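Local coordinates for protein Vng1086c (Halobacterium sp., PDB 2GF4) that is of unknown function but binds calcium, and belongs to a family of uncharacterised proteins, at residues Q12-N15 against I16-F20. Numbering follows the deposited sequence.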
# COMPACT_ATOMS: atom_id res chain seq x y z
N GLN A 12 12.00 -15.76 5.61
CA GLN A 12 12.87 -14.60 5.73
C GLN A 12 12.11 -13.32 6.13
O GLN A 12 12.64 -12.53 6.91
CB GLN A 12 13.65 -14.40 4.43
CG GLN A 12 14.74 -15.45 4.20
CD GLN A 12 15.70 -15.60 5.37
OE1 GLN A 12 16.04 -14.63 6.05
NE2 GLN A 12 16.18 -16.81 5.56
N MSE A 13 10.89 -13.12 5.62
CA MSE A 13 10.14 -11.92 6.00
C MSE A 13 9.81 -12.00 7.48
O MSE A 13 9.62 -10.96 8.11
CB MSE A 13 8.86 -11.83 5.19
CG MSE A 13 9.16 -11.28 3.79
SE MSE A 13 9.98 -9.41 3.85
CE MSE A 13 8.45 -8.24 4.61
N VAL A 14 9.72 -13.21 8.04
CA VAL A 14 9.45 -13.30 9.46
C VAL A 14 10.76 -12.94 10.17
O VAL A 14 10.72 -12.32 11.25
CB VAL A 14 8.93 -14.67 9.80
CG1 VAL A 14 9.01 -14.89 11.26
CG2 VAL A 14 7.48 -14.71 9.38
N ASN A 15 11.92 -13.30 9.59
CA ASN A 15 13.18 -12.85 10.19
C ASN A 15 13.19 -11.31 10.16
O ASN A 15 13.64 -10.71 11.13
CB ASN A 15 14.37 -13.39 9.41
CG ASN A 15 14.59 -14.87 9.67
OD1 ASN A 15 15.39 -15.51 9.01
ND2 ASN A 15 13.86 -15.42 10.65
N ILE A 16 12.71 -10.65 9.09
CA ILE A 16 12.70 -9.18 9.05
C ILE A 16 11.81 -8.67 10.21
O ILE A 16 12.24 -7.79 10.98
CB ILE A 16 12.13 -8.70 7.69
CG1 ILE A 16 13.08 -9.06 6.55
CG2 ILE A 16 11.94 -7.24 7.72
CD1 ILE A 16 14.26 -8.26 6.50
N LYS A 17 10.59 -9.20 10.33
CA LYS A 17 9.68 -8.81 11.40
C LYS A 17 10.32 -8.90 12.77
O LYS A 17 10.19 -7.98 13.56
CB LYS A 17 8.48 -9.72 11.40
CG LYS A 17 7.66 -9.45 12.60
CD LYS A 17 6.26 -9.75 12.34
CE LYS A 17 6.04 -11.17 12.59
NZ LYS A 17 6.36 -11.53 13.97
N ASP A 18 11.00 -10.02 13.06
CA ASP A 18 11.61 -10.16 14.37
C ASP A 18 12.71 -9.15 14.54
O ASP A 18 12.83 -8.58 15.63
CB ASP A 18 12.05 -11.60 14.55
CG ASP A 18 10.85 -12.52 14.74
OD1 ASP A 18 9.78 -12.06 15.19
OD2 ASP A 18 10.93 -13.72 14.44
N GLN A 19 13.50 -8.92 13.49
CA GLN A 19 14.57 -7.92 13.47
C GLN A 19 13.95 -6.56 13.85
O GLN A 19 14.43 -5.92 14.78
CB GLN A 19 15.12 -7.84 12.05
CG GLN A 19 16.35 -7.00 11.99
CD GLN A 19 16.90 -6.83 10.60
OE1 GLN A 19 16.34 -7.30 9.61
NE2 GLN A 19 18.02 -6.15 10.53
N PHE A 20 12.90 -6.13 13.13
CA PHE A 20 12.22 -4.85 13.38
C PHE A 20 11.72 -4.74 14.83
O PHE A 20 11.96 -3.71 15.46
CB PHE A 20 11.04 -4.70 12.41
CG PHE A 20 10.19 -3.49 12.64
CD1 PHE A 20 10.45 -2.28 12.01
CD2 PHE A 20 9.08 -3.56 13.47
CE1 PHE A 20 9.61 -1.19 12.20
CE2 PHE A 20 8.25 -2.47 13.66
CZ PHE A 20 8.52 -1.29 13.03
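With CG of Met13, present as selenomethionine, anti to its carbonyl carbon and the chain bent again at chi2 (-61°), the selenium is carried round to Ile16, whose CG1 branch sits opposite the carbonyl carbon (chi1 -67°) and leans back over the preceding turn. The two side chains cross at a slant, with SE of Met13 4.1 Å from CG1 of Ile16; the same CG1 also lies 3.5 Å from the carbonyl O of Gln12. One turn of helix separates Val14 from Asp18, and there the side chains run side by side in the same direction: CG1 of Val14 meets carboxylate OD2 of Asp18 at 3.9 Å. The i to i+4 backbone bonds of the alpha helix 3-21 underlie both contacts. The amide N of Ile16 reaches O of Gln12 at 2.9 Å in the more bent bond, whereas that from Lys17 N to Met13 O is nearly straight at 169°. Asp18 N and Gln19 N continue the pattern to O of Val14 and O of Asn15. The Met13 and Ile16 face is buried against helix 48-71, at Leu58 and Leu62, and against Leu62 and Gln12 of the second subunit. On another flank, Val14 packs on Tyr34 and Pro41, its side chain about 6 Å from that of the calcium ligand Glu40. Lys17 NZ makes a long salt bridge to OD1 of Asp18, 3.7 Å away, and a weak ion pair with Glu35.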